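Beta-galactosidase (Bacillus circulans, PDB 4MAD) probably hydrolyses terminal non-reducing beta-D-galactose residues of beta-D-galactosides, as a glycoside hydrolase of family 35. Local coordinates at residues Tyr296-Pro308 with Met459-Lys472. Numbering follows the deposited sequence.
Sequences YNGANHNETDYQP and MGRINYGPFVVDYK
Phe467 turns its edge onto one face of the His301 ring in a T-shaped stack, centroids 4.9 Å apart and planes at 58°; the opposite face lies against the backbone at Asp305 and Tyr306. At the imidazole edge sits CD1 of Ile462, while ND1 donates in its own ring plane to Asn302 O (2.7 Å), which fixes the ring's rotation. Tyr306 has Ile462 CG1 and Met459 CB at its rim, and Pro308 N over one face. With CG anti to the backbone N (chi1 163°), its phenol reaches the other chain segment, where OH donates to Gly460 O at 2.6 Å on a lone pair in the carbonyl plane. Lys472 NZ grips that same oxygen from above the plane and bridges to Asp470 OD2 (2.8 Å), whose anti lone pair takes the N-H of Ile462. A phenylalanine in place of Tyr306 would probably leave Gly460 O with Lys472 alone of these two donors. Farther along, Asn463 N donates to Ala299 O (3.1 Å), and a water links Asn300 OD1 and His301 N to Tyr464 O. Tyr464 lines the pocket holding 2-(2-methoxyethoxy)ethanol, its side chain about 4 Å from that of Glu171, the predicted proton donor. The contact thus joins the hairpin 299-301/306-308, which follows the last barrel strand, 281-284, to the loop between strands 449-457 and 473-480 of the all-beta domain.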
loop_
_atom_site.group_PDB
_atom_site.type_symbol
_atom_site.label_atom_id
_atom_site.label_comp_id
_atom_site.label_asym_id
_atom_site.label_seq_id
_atom_site.Cartn_x
_atom_site.Cartn_y
_atom_site.Cartn_z
ATOM N N TYR A 296 -0.824 -4.920 -2.706
ATOM C CA TYR A 296 0.064 -4.055 -1.980
ATOM C C TYR A 296 -0.555 -3.229 -0.852
ATOM O O TYR A 296 0.100 -2.525 -0.189
ATOM C CB TYR A 296 0.792 -3.133 -2.922
ATOM C CG TYR A 296 1.767 -3.804 -3.843
ATOM C CD1 TYR A 296 2.810 -4.545 -3.369
ATOM C CD2 TYR A 296 1.664 -3.646 -5.189
ATOM C CE1 TYR A 296 3.698 -5.105 -4.216
ATOM C CE2 TYR A 296 2.539 -4.189 -6.022
ATOM C CZ TYR A 296 3.567 -4.931 -5.547
ATOM O OH TYR A 296 4.444 -5.476 -6.419
ATOM N N ASN A 297 -1.840 -3.371 -0.657
ATOM C CA ASN A 297 -2.493 -2.640 0.393
ATOM C C ASN A 297 -1.980 -2.989 1.776
ATOM O O ASN A 297 -1.640 -4.081 2.016
ATOM C CB ASN A 297 -3.952 -2.912 0.407
ATOM C CG ASN A 297 -4.258 -4.296 0.890
ATOM O OD1 ASN A 297 -4.593 -4.478 2.036
ATOM N ND2 ASN A 297 -4.187 -5.227 0.031
ATOM N N GLY A 298 -1.987 -2.005 2.656
ATOM C CA GLY A 298 -1.682 -2.174 4.049
ATOM C C GLY A 298 -2.874 -2.515 4.939
ATOM O O GLY A 298 -3.881 -2.826 4.462
ATOM N N ALA A 299 -2.690 -2.441 6.238
ATOM C CA ALA A 299 -3.724 -2.671 7.227
ATOM C C ALA A 299 -3.398 -2.013 8.548
ATOM O O ALA A 299 -2.321 -1.596 8.750
ATOM C CB ALA A 299 -3.959 -4.105 7.445
ATOM N N ASN A 300 -4.391 -1.964 9.403
ATOM C CA ASN A 300 -4.254 -1.466 10.735
ATOM C C ASN A 300 -4.864 -2.478 11.685
ATOM O O ASN A 300 -5.449 -3.436 11.282
ATOM C CB ASN A 300 -4.923 -0.114 10.921
ATOM C CG ASN A 300 -4.208 0.984 10.189
ATOM O OD1 ASN A 300 -3.244 1.481 10.637
ATOM N ND2 ASN A 300 -4.674 1.277 9.058
ATOM N N HIS A 301 -4.607 -2.265 12.949
ATOM C CA HIS A 301 -5.194 -3.079 13.982
ATOM C C HIS A 301 -5.564 -2.148 15.129
ATOM O O HIS A 301 -4.748 -1.466 15.595
ATOM C CB HIS A 301 -4.167 -4.131 14.438
ATOM C CG HIS A 301 -4.767 -5.293 15.142
ATOM N ND1 HIS A 301 -5.419 -5.165 16.335
ATOM C CD2 HIS A 301 -4.848 -6.592 14.810
ATOM C CE1 HIS A 301 -5.857 -6.342 16.722
ATOM N NE2 HIS A 301 -5.519 -7.224 15.818
ATOM N N ASN A 302 -6.788 -2.139 15.593
ATOM C CA ASN A 302 -7.050 -1.313 16.733
ATOM C C ASN A 302 -6.833 -2.188 17.962
ATOM O O ASN A 302 -6.123 -3.124 17.901
ATOM C CB ASN A 302 -8.380 -0.583 16.672
ATOM C CG ASN A 302 -9.544 -1.479 16.519
ATOM O OD1 ASN A 302 -10.626 -1.046 16.173
ATOM N ND2 ASN A 302 -9.341 -2.725 16.753
ATOM N N GLU A 303 -7.340 -1.886 19.009
ATOM C CA GLU A 303 -6.962 -2.895 19.997
ATOM C C GLU A 303 -7.698 -4.219 19.849
ATOM O O GLU A 303 -7.350 -5.192 20.449
ATOM C CB GLU A 303 -7.190 -2.346 21.407
ATOM C CG GLU A 303 -6.301 -1.165 21.765
ATOM C CD GLU A 303 -4.825 -1.494 21.655
ATOM O OE1 GLU A 303 -4.434 -2.614 22.047
ATOM O OE2 GLU A 303 -4.056 -0.633 21.180
ATOM N N THR A 304 -8.706 -4.311 19.109
ATOM C CA THR A 304 -9.498 -5.488 18.982
ATOM C C THR A 304 -9.442 -6.170 17.616
ATOM O O THR A 304 -9.315 -7.356 17.552
ATOM C CB THR A 304 -10.948 -5.197 19.366
ATOM O OG1 THR A 304 -11.763 -6.271 18.960
ATOM C CG2 THR A 304 -11.458 -3.999 18.730
ATOM N N ASP A 305 -9.556 -5.385 16.548
ATOM C CA ASP A 305 -9.763 -5.850 15.184
ATOM C C ASP A 305 -8.659 -5.462 14.192
ATOM O O ASP A 305 -8.092 -4.460 14.306
ATOM C CB ASP A 305 -11.014 -5.231 14.608
ATOM C CG ASP A 305 -12.285 -5.719 15.282
ATOM O OD1 ASP A 305 -12.319 -6.860 15.723
ATOM O OD2 ASP A 305 -13.232 -4.952 15.336
ATOM N N TYR A 306 -8.431 -6.342 13.251
ATOM C CA TYR A 306 -7.572 -6.196 12.102
ATOM C C TYR A 306 -8.396 -5.474 11.039
ATOM O O TYR A 306 -9.520 -5.812 10.825
ATOM C CB TYR A 306 -7.104 -7.569 11.608
ATOM C CG TYR A 306 -6.551 -7.557 10.202
ATOM C CD1 TYR A 306 -5.259 -7.169 9.946
ATOM C CD2 TYR A 306 -7.318 -7.895 9.138
ATOM C CE1 TYR A 306 -4.763 -7.127 8.686
ATOM C CE2 TYR A 306 -6.827 -7.853 7.866
ATOM C CZ TYR A 306 -5.544 -7.454 7.638
ATOM O OH TYR A 306 -5.031 -7.395 6.387
ATOM N N GLN A 307 -7.839 -4.452 10.414
ATOM C CA GLN A 307 -8.587 -3.613 9.483
ATOM C C GLN A 307 -7.810 -3.387 8.180
ATOM O O GLN A 307 -6.869 -2.698 8.154
ATOM C CB GLN A 307 -8.891 -2.266 10.124
ATOM C CG GLN A 307 -9.375 -2.295 11.516
ATOM C CD GLN A 307 -9.269 -0.936 12.233
ATOM O OE1 GLN A 307 -8.226 -0.404 12.415
ATOM N NE2 GLN A 307 -10.380 -0.425 12.634
ATOM N N PRO A 308 -8.243 -4.022 7.135
ATOM C CA PRO A 308 -7.497 -4.007 5.899
ATOM C C PRO A 308 -7.857 -2.754 5.122
ATOM O O PRO A 308 -8.998 -2.412 5.052
ATOM C CB PRO A 308 -7.972 -5.272 5.201
ATOM C CG PRO A 308 -9.249 -5.527 5.775
ATOM C CD PRO A 308 -9.213 -5.099 7.154
ATOM N N MET A 459 -4.685 -10.665 3.667
ATOM C CA MET A 459 -5.475 -9.498 3.317
ATOM C C MET A 459 -4.706 -8.173 3.404
ATOM O O MET A 459 -5.262 -7.141 3.258
ATOM C CB MET A 459 -6.729 -9.451 4.171
ATOM C CG MET A 459 -7.634 -10.619 4.009
ATOM S SD MET A 459 -9.084 -10.555 5.058
ATOM C CE MET A 459 -10.004 -9.366 4.232
ATOM N N GLY A 460 -3.426 -8.310 3.683
ATOM C CA GLY A 460 -2.483 -7.242 3.871
ATOM C C GLY A 460 -1.799 -7.070 5.209
ATOM O O GLY A 460 -2.450 -7.065 6.196
ATOM N N ARG A 461 -0.481 -6.970 5.171
ATOM C CA ARG A 461 0.292 -6.869 6.377
ATOM C C ARG A 461 0.147 -5.504 7.016
ATOM O O ARG A 461 0.257 -4.539 6.373
ATOM C CB ARG A 461 1.772 -7.208 6.170
ATOM C CG ARG A 461 2.069 -8.647 5.847
ATOM C CD ARG A 461 3.519 -9.094 5.997
ATOM N NE ARG A 461 3.652 -10.486 5.610
ATOM C CZ ARG A 461 3.593 -10.878 4.368
ATOM N NH1 ARG A 461 3.474 -9.982 3.413
ATOM N NH2 ARG A 461 3.685 -12.133 4.072
ATOM N N ILE A 462 -0.077 -5.516 8.311
ATOM C CA ILE A 462 -0.218 -4.362 9.141
ATOM C C ILE A 462 0.986 -3.444 8.982
ATOM O O ILE A 462 2.066 -3.859 8.871
ATOM C CB ILE A 462 -0.358 -4.762 10.622
ATOM C CG1 ILE A 462 -1.736 -5.338 10.842
ATOM C CG2 ILE A 462 -0.186 -3.590 11.532
ATOM C CD1 ILE A 462 -1.868 -6.170 12.029
ATOM N N ASN A 463 0.682 -2.174 8.898
ATOM C CA ASN A 463 1.674 -1.156 8.617
ATOM C C ASN A 463 1.885 -0.084 9.678
ATOM O O ASN A 463 2.571 0.800 9.448
ATOM C CB ASN A 463 1.393 -0.470 7.278
ATOM C CG ASN A 463 0.115 0.361 7.278
ATOM O OD1 ASN A 463 0.090 1.541 7.684
ATOM N ND2 ASN A 463 -0.928 -0.249 6.804
ATOM N N TYR A 464 1.219 -0.210 10.803
ATOM C CA TYR A 464 1.309 0.734 11.858
ATOM C C TYR A 464 0.918 0.051 13.160
ATOM O O TYR A 464 0.023 -0.718 13.170
ATOM C CB TYR A 464 0.340 1.908 11.625
ATOM C CG TYR A 464 0.373 2.954 12.683
ATOM C CD1 TYR A 464 1.293 3.986 12.638
ATOM C CD2 TYR A 464 -0.516 2.928 13.742
ATOM C CE1 TYR A 464 1.351 4.919 13.618
ATOM C CE2 TYR A 464 -0.472 3.875 14.715
ATOM C CZ TYR A 464 0.444 4.875 14.644
ATOM O OH TYR A 464 0.476 5.810 15.600
ATOM N N GLY A 465 1.566 0.501 14.218
ATOM C CA GLY A 465 1.305 0.011 15.554
ATOM C C GLY A 465 2.042 -1.238 16.004
ATOM O O GLY A 465 2.905 -1.686 15.371
ATOM N N PRO A 466 1.603 -1.760 17.129
ATOM C CA PRO A 466 2.349 -2.745 17.897
ATOM C C PRO A 466 2.180 -4.157 17.379
ATOM O O PRO A 466 2.812 -5.028 17.869
ATOM C CB PRO A 466 1.757 -2.608 19.296
ATOM C CG PRO A 466 0.519 -1.959 19.124
ATOM C CD PRO A 466 0.578 -1.117 17.946
ATOM N N PHE A 467 1.305 -4.364 16.428
ATOM C CA PHE A 467 1.102 -5.710 15.962
ATOM C C PHE A 467 1.715 -5.919 14.606
ATOM O O PHE A 467 1.311 -6.737 13.878
ATOM C CB PHE A 467 -0.334 -6.120 16.037
ATOM C CG PHE A 467 -0.914 -5.907 17.382
ATOM C CD1 PHE A 467 -0.395 -6.540 18.454
ATOM C CD2 PHE A 467 -1.870 -4.987 17.579
ATOM C CE1 PHE A 467 -0.886 -6.332 19.667
ATOM C CE2 PHE A 467 -2.356 -4.776 18.799
ATOM C CZ PHE A 467 -1.847 -5.475 19.841
ATOM N N VAL A 468 2.710 -5.126 14.307
ATOM C CA VAL A 468 3.316 -5.104 12.980
ATOM C C VAL A 468 4.040 -6.359 12.611
ATOM O O VAL A 468 4.297 -6.570 11.483
ATOM C CB VAL A 468 4.240 -3.906 12.771
ATOM C CG1 VAL A 468 5.415 -4.003 13.657
ATOM C CG2 VAL A 468 4.686 -3.821 11.377
ATOM N N VAL A 469 4.369 -7.189 13.588
ATOM C CA VAL A 469 5.029 -8.431 13.250
ATOM C C VAL A 469 3.933 -9.384 12.853
ATOM O O VAL A 469 3.406 -10.102 13.653
ATOM C CB VAL A 469 5.828 -8.989 14.413
ATOM C CG1 VAL A 469 6.351 -10.325 14.082
ATOM C CG2 VAL A 469 6.929 -8.106 14.783
ATOM N N ASP A 470 3.578 -9.339 11.592
ATOM C CA ASP A 470 2.299 -9.802 11.124
ATOM C C ASP A 470 2.494 -10.932 10.124
ATOM O O ASP A 470 2.556 -10.703 8.975
ATOM C CB ASP A 470 1.525 -8.641 10.494
ATOM C CG ASP A 470 0.099 -8.988 10.186
ATOM O OD1 ASP A 470 -0.427 -9.911 10.739
ATOM O OD2 ASP A 470 -0.509 -8.264 9.467
ATOM N N TYR A 471 2.667 -12.141 10.640
ATOM C CA TYR A 471 2.787 -13.323 9.824
ATOM C C TYR A 471 1.454 -13.634 9.175
ATOM O O TYR A 471 0.470 -13.492 9.773
ATOM C CB TYR A 471 3.204 -14.542 10.642
ATOM C CG TYR A 471 4.612 -14.494 11.161
ATOM C CD1 TYR A 471 5.657 -14.886 10.383
ATOM C CD2 TYR A 471 4.882 -14.045 12.414
ATOM C CE1 TYR A 471 6.898 -14.866 10.827
ATOM C CE2 TYR A 471 6.139 -14.005 12.870
ATOM C CZ TYR A 471 7.137 -14.412 12.069
ATOM O OH TYR A 471 8.389 -14.351 12.526
ATOM N N LYS A 472 1.487 -14.128 7.967
ATOM C CA LYS A 472 0.293 -14.430 7.240
ATOM C C LYS A 472 0.159 -15.945 6.891
ATOM O O LYS A 472 1.134 -16.665 6.832
ATOM C CB LYS A 472 0.208 -13.511 6.034
ATOM C CG LYS A 472 0.281 -12.076 6.391
ATOM C CD LYS A 472 -0.865 -11.693 7.182
ATOM C CE LYS A 472 -1.305 -10.270 6.900
ATOM N NZ LYS A 472 -2.236 -9.751 7.825
HETATM O O HOH W 1 -2.632 0.071 13.227
#